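Local structure of CRISPR system CMR subunit Cmr7 1 (Sulfolobus solfataricus, 2X5Q) at residues G42-Q47 / K161-I166; I56-G61 / Y80-L85. The protein belongs to the Cmr7 family and is part of the CMR ribonucleoprotein complex of CRISPR antiviral defence, possibly as a homodimer. One frame throughout, in Å; residues are numbered along the deposited sequence.

Interaction 1: residues G42-Q47 / K161-I166; sequences GQHVSQ and KIYAKI
A first torsion that sets CG opposite the carbonyl carbon (chi1 -48° in His44, -54° in Tyr163) sends each ring into the space between 42-47 and 161-166, where the two side chains run antiparallel past one another. The imidazole turns an edge toward the phenol face in an offset edge-to-face pair, planes at 77° and centroids 5.5 Å apart. Beyond it the phenol reaches the backbone: Tyr163 OH donates to Ser46 O at 2.7 Å, short, although the hydroxyl stands well above the carbonyl plane. Ile162 fills the angle between the rings, its CG2 making a CH-pi contact over one face of His44, 4.2 Å from the ring centroid. Gly42 O lies over the centre of the opposite face. In the ring plane a water joins His44 NE2 (2.8 Å) to Ile162 O (2.6 Å), to which it donates. His44 ND1 is bonded to Ser87 N, so both ring nitrogens have partners, which probably hold the ring's rotation. The loop between strands 35-38 and 47-49 thus meets the break between helices 148-162 and 164-169, where Tyr163 leaves helical geometry and packs on Ile48 and on Ile86 of strand 80-86.

Interaction 2: residues I56-G61 / Y80-L85; sequences ILVLTG and YVKGIL
Ile56 enters the pairing through its CG2 branch, which passes 3.4 Å from Gly83 O and rests on the CB of Lys82. One step on, Leu57 and Gly83 form a hydrogen-bonded antiparallel pair: Leu57 N donates to Gly83 O at 2.9 Å and Gly83 N returns the bond to Leu57 O at 3.0 Å. That same Leu57 carbonyl oxygen also takes a CA-H...O contact from Lys82, and the leucine side chain, on the other face from Ile56, brings CD2 to Leu85 CD2. Val58 faces the same way as Lys82 and Tyr80 and lies alongside both. With CG1 anti to the backbone N (chi1 -177°), it packs CG1 mainly on Tyr80 CB (3.8 Å) and CG2 on Lys82 CG (3.9 Å). The lysine chain then turns off the strand, and its NZ donates to Ile185 O. Leu59 repeats the two-bond pattern with Val81, the Leu59 N to Val81 O bond being 2.8 Å long and fairly straight at 162°. Thr60 closes the ladder as a non-hydrogen-bonded pair with Tyr80, its CG2 lying 4.2 Å from Tyr80 CB, before Gly61 leaves the strand at positive phi. Leu57 and Leu59 meet Phe120 and Leu122 of strand 117-123, while Leu59 and Thr60 also pack on Phe75 and Pro77 of the second subunit. Alternating hydrogen-bonded and non-hydrogen-bonded pairs, with side chains sent to the two faces in turn, are characteristic of an antiparallel ladder, here within the mixed sheet of the chain.

Overall arrangement
The two contacts, about 18 Å apart between centres, illustrate how a sheet and its periphery are held by different chemistry. Interaction 2 lies nearer the middle of the chain and relies on repeated main-chain bonds backed by aliphatic packing, at one end reaching the second subunit. Interaction 1 lies further out, yet is also largely buried; it joins a loop to a helix break through aromatic groups, one direct hydrogen bond and a bridging water, without touching the other subunit. Ser46 connects them: its OG bonds to Asn55 O and probably to Leu85 N at 2.7 Å, while Val45 packs on Leu85. Strand 80-86 takes part in both, as ladder partner and as packing surface for the loop.

Interaction 1: residues G42-Q47 / K161-I166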
loop_
_atom_site.group_PDB
_atom_site.type_symbol
_atom_site.label_atom_id
_atom_site.label_comp_id
_atom_site.label_asym_id
_atom_site.label_seq_id
_atom_site.Cartn_x
_atom_site.Cartn_y
_atom_site.Cartn_z
ATOM N N GLY A 42 -10.445 27.091 -0.579
ATOM C CA GLY A 42 -10.880 25.808 -0.031
ATOM C C GLY A 42 -10.280 25.567 1.340
ATOM O O GLY A 42 -9.332 26.253 1.728
ATOM N N GLN A 43 -10.838 24.604 2.077
ATOM C CA GLN A 43 -10.335 24.238 3.403
ATOM C C GLN A 43 -9.368 23.079 3.224
ATOM O O GLN A 43 -9.752 22.006 2.786
ATOM C CB GLN A 43 -11.470 23.902 4.405
ATOM C CG GLN A 43 -12.338 22.648 4.113
ATOM C CD GLN A 43 -13.606 22.561 4.991
ATOM O OE1 GLN A 43 -14.741 22.690 4.498
ATOM N NE2 GLN A 43 -13.412 22.358 6.294
ATOM N N HIS A 44 -8.100 23.329 3.534
ATOM C CA HIS A 44 -7.031 22.352 3.325
ATOM C C HIS A 44 -6.754 21.598 4.622
ATOM O O HIS A 44 -6.702 22.198 5.696
ATOM C CB HIS A 44 -5.757 23.068 2.877
ATOM C CG HIS A 44 -5.972 24.052 1.765
ATOM N ND1 HIS A 44 -6.579 23.710 0.575
ATOM C CD2 HIS A 44 -5.644 25.364 1.657
ATOM C CE1 HIS A 44 -6.622 24.768 -0.218
ATOM N NE2 HIS A 44 -6.054 25.784 0.411
ATOM N N VAL A 45 -6.556 20.286 4.514
ATOM C CA VAL A 45 -6.198 19.456 5.658
ATOM C C VAL A 45 -4.812 19.813 6.163
ATOM O O VAL A 45 -4.621 20.035 7.367
ATOM C CB VAL A 45 -6.291 17.961 5.298
ATOM C CG1 VAL A 45 -5.489 17.098 6.265
ATOM C CG2 VAL A 45 -7.782 17.523 5.217
ATOM N N SER A 46 -3.836 19.862 5.250
ATOM C CA SER A 46 -2.505 20.363 5.580
ATOM C C SER A 46 -2.572 21.867 5.806
ATOM O O SER A 46 -3.251 22.589 5.069
ATOM C CB SER A 46 -1.500 20.030 4.489
ATOM O OG SER A 46 -1.404 18.631 4.297
ATOM N N GLN A 47 -1.865 22.330 6.835
ATOM C CA GLN A 47 -2.007 23.697 7.330
ATOM C C GLN A 47 -0.649 24.314 7.650
ATOM O O GLN A 47 0.266 23.619 8.077
ATOM C CB GLN A 47 -2.893 23.706 8.591
ATOM C CG GLN A 47 -4.388 23.403 8.314
ATOM C CD GLN A 47 -5.141 22.869 9.532
ATOM O OE1 GLN A 47 -5.048 23.439 10.629
ATOM N NE2 GLN A 47 -5.898 21.775 9.346
ATOM N N LYS A 161 1.840 30.313 -2.531
ATOM C CA LYS A 161 0.698 30.534 -3.409
ATOM C C LYS A 161 -0.567 29.889 -2.842
ATOM O O LYS A 161 -1.622 30.554 -2.766
ATOM C CB LYS A 161 0.991 30.057 -4.834
ATOM C CG LYS A 161 1.984 30.933 -5.596
ATOM C CD LYS A 161 2.049 32.399 -5.084
ATOM C CE LYS A 161 3.182 33.220 -5.709
ATOM N NZ LYS A 161 4.555 32.663 -5.414
ATOM N N ILE A 162 -0.454 28.632 -2.422
ATOM C CA ILE A 162 -1.573 27.900 -1.842
ATOM C C ILE A 162 -2.023 28.594 -0.559
ATOM O O ILE A 162 -3.202 28.843 -0.375
ATOM C CB ILE A 162 -1.222 26.412 -1.519
ATOM C CG1 ILE A 162 -0.761 25.649 -2.764
ATOM C CG2 ILE A 162 -2.433 25.679 -0.955
ATOM C CD1 ILE A 162 -0.119 24.270 -2.449
ATOM N N TYR A 163 -1.068 28.906 0.307
ATOM C CA TYR A 163 -1.346 29.539 1.596
ATOM C C TYR A 163 -0.874 30.989 1.583
ATOM O O TYR A 163 -0.195 31.424 2.504
ATOM C CB TYR A 163 -0.637 28.783 2.716
ATOM C CG TYR A 163 -0.949 27.308 2.763
ATOM C CD1 TYR A 163 -2.036 26.834 3.489
ATOM C CD2 TYR A 163 -0.167 26.391 2.092
ATOM C CE1 TYR A 163 -2.329 25.483 3.543
ATOM C CE2 TYR A 163 -0.453 25.032 2.143
ATOM C CZ TYR A 163 -1.533 24.586 2.863
ATOM O OH TYR A 163 -1.836 23.240 2.911
ATOM N N ALA A 164 -1.232 31.723 0.531
ATOM C CA ALA A 164 -0.827 33.128 0.339
ATOM C C ALA A 164 -1.127 34.046 1.531
ATOM O O ALA A 164 -0.247 34.761 2.004
ATOM C CB ALA A 164 -1.478 33.691 -0.936
ATOM N N LYS A 165 -2.356 34.021 2.030
ATOM C CA LYS A 165 -2.732 34.920 3.119
ATOM C C LYS A 165 -1.987 34.626 4.423
ATOM O O LYS A 165 -1.391 35.524 5.033
ATOM C CB LYS A 165 -4.248 34.924 3.318
ATOM C CG LYS A 165 -4.937 35.784 2.261
ATOM C CD LYS A 165 -6.442 35.702 2.326
ATOM C CE LYS A 165 -7.077 36.702 1.362
ATOM N NZ LYS A 165 -7.234 38.068 1.930
ATOM N N ILE A 166 -1.986 33.365 4.825
ATOM C CA ILE A 166 -1.262 32.969 6.029
ATOM C C ILE A 166 0.218 33.311 5.885
ATOM O O ILE A 166 0.798 33.932 6.773
ATOM C CB ILE A 166 -1.438 31.480 6.353
ATOM C CG1 ILE A 166 -2.917 31.162 6.612
ATOM C CG2 ILE A 166 -0.585 31.116 7.583
ATOM C CD1 ILE A 166 -3.197 29.671 6.892
HETATM O O HOH W 1 -5.731 28.461 -0.286
#

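Interaction 2: residues I56-G61 / Y80-L85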
loop_
_atom_site.group_PDB
_atom_site.type_symbol
_atom_site.label_atom_id
_atom_site.label_comp_id
_atom_site.label_asym_id
_atom_site.label_seq_id
_atom_site.Cartn_x
_atom_site.Cartn_y
_atom_site.Cartn_z
ATOM N N ILE A 56 0.941 16.400 7.470
ATOM C CA ILE A 56 1.607 15.885 6.293
ATOM C C ILE A 56 1.282 14.395 6.152
ATOM O O ILE A 56 1.427 13.636 7.100
ATOM C CB ILE A 56 3.140 16.065 6.386
ATOM C CG1 ILE A 56 3.528 17.550 6.365
ATOM C CG2 ILE A 56 3.851 15.356 5.211
ATOM C CD1 ILE A 56 3.871 18.116 7.695
ATOM N N LEU A 57 0.838 13.985 4.967
ATOM C CA LEU A 57 0.542 12.570 4.727
ATOM C C LEU A 57 1.777 11.814 4.245
ATOM O O LEU A 57 2.437 12.227 3.291
ATOM C CB LEU A 57 -0.610 12.426 3.734
ATOM C CG LEU A 57 -1.108 11.000 3.501
ATOM C CD1 LEU A 57 -1.769 10.447 4.756
ATOM C CD2 LEU A 57 -2.056 10.997 2.302
ATOM N N VAL A 58 2.065 10.694 4.901
ATOM C CA VAL A 58 3.170 9.821 4.526
ATOM C C VAL A 58 2.547 8.599 3.874
ATOM O O VAL A 58 1.870 7.816 4.526
ATOM C CB VAL A 58 4.007 9.384 5.752
ATOM C CG1 VAL A 58 5.233 8.511 5.312
ATOM C CG2 VAL A 58 4.437 10.612 6.544
ATOM N N LEU A 59 2.748 8.459 2.574
ATOM C CA LEU A 59 2.177 7.337 1.844
ATOM C C LEU A 59 3.199 6.219 1.761
ATOM O O LEU A 59 4.075 6.254 0.908
ATOM C CB LEU A 59 1.765 7.808 0.456
ATOM C CG LEU A 59 0.571 7.119 -0.176
ATOM C CD1 LEU A 59 -0.658 7.392 0.680
ATOM C CD2 LEU A 59 0.395 7.631 -1.617
ATOM N N THR A 60 3.097 5.233 2.652
ATOM C CA THR A 60 4.051 4.113 2.672
ATOM C C THR A 60 3.648 3.047 1.633
ATOM O O THR A 60 2.506 2.988 1.224
ATOM C CB THR A 60 4.210 3.493 4.105
ATOM O OG1 THR A 60 2.971 2.929 4.541
ATOM C CG2 THR A 60 4.629 4.567 5.128
ATOM N N GLY A 61 4.588 2.206 1.215
ATOM C CA GLY A 61 4.329 1.238 0.138
ATOM C C GLY A 61 4.201 1.867 -1.251
ATOM O O GLY A 61 3.719 1.209 -2.181
ATOM N N TYR A 80 8.235 5.256 0.856
ATOM C CA TYR A 80 7.192 6.244 1.079
ATOM C C TYR A 80 7.378 7.474 0.206
ATOM O O TYR A 80 8.495 7.799 -0.249
ATOM C CB TYR A 80 7.100 6.685 2.551
ATOM C CG TYR A 80 8.420 7.114 3.141
ATOM C CD1 TYR A 80 8.926 8.395 2.936
ATOM C CD2 TYR A 80 9.183 6.224 3.881
ATOM C CE1 TYR A 80 10.164 8.783 3.472
ATOM C CE2 TYR A 80 10.395 6.599 4.418
ATOM C CZ TYR A 80 10.890 7.872 4.210
ATOM O OH TYR A 80 12.113 8.201 4.755
ATOM N N VAL A 81 6.267 8.167 0.001
ATOM C CA VAL A 81 6.297 9.516 -0.546
ATOM C C VAL A 81 5.451 10.353 0.420
ATOM O O VAL A 81 4.410 9.902 0.871
ATOM C CB VAL A 81 5.742 9.557 -1.979
ATOM C CG1 VAL A 81 5.870 10.981 -2.583
ATOM C CG2 VAL A 81 6.457 8.512 -2.864
ATOM N N LYS A 82 5.921 11.546 0.763
ATOM C CA LYS A 82 5.154 12.464 1.599
ATOM C C LYS A 82 4.579 13.598 0.756
ATOM O O LYS A 82 5.088 13.921 -0.322
ATOM C CB LYS A 82 6.033 13.030 2.709
ATOM C CG LYS A 82 6.684 11.938 3.598
ATOM C CD LYS A 82 7.512 12.540 4.704
ATOM C CE LYS A 82 8.759 11.727 4.988
ATOM N NZ LYS A 82 9.536 12.326 6.118
ATOM N N GLY A 83 3.482 14.168 1.241
ATOM C CA GLY A 83 2.842 15.281 0.582
ATOM C C GLY A 83 1.848 15.974 1.488
ATOM O O GLY A 83 1.661 15.609 2.673
ATOM N N ILE A 84 1.225 17.005 0.946
ATOM C CA ILE A 84 0.220 17.731 1.696
ATOM C C ILE A 84 -1.116 17.383 1.092
ATOM O O ILE A 84 -1.194 16.928 -0.061
ATOM C CB ILE A 84 0.466 19.254 1.708
ATOM C CG1 ILE A 84 0.582 19.827 0.290
ATOM C CG2 ILE A 84 1.713 19.580 2.547
ATOM C CD1 ILE A 84 0.619 21.334 0.273
ATOM N N LEU A 85 -2.158 17.578 1.892
ATOM C CA LEU A 85 -3.507 17.390 1.449
ATOM C C LEU A 85 -4.157 18.757 1.410
ATOM O O LEU A 85 -4.188 19.480 2.421
ATOM C CB LEU A 85 -4.268 16.474 2.396
ATOM C CG LEU A 85 -3.909 14.993 2.355
ATOM C CD1 LEU A 85 -4.480 14.298 3.588
ATOM C CD2 LEU A 85 -4.400 14.323 1.046
#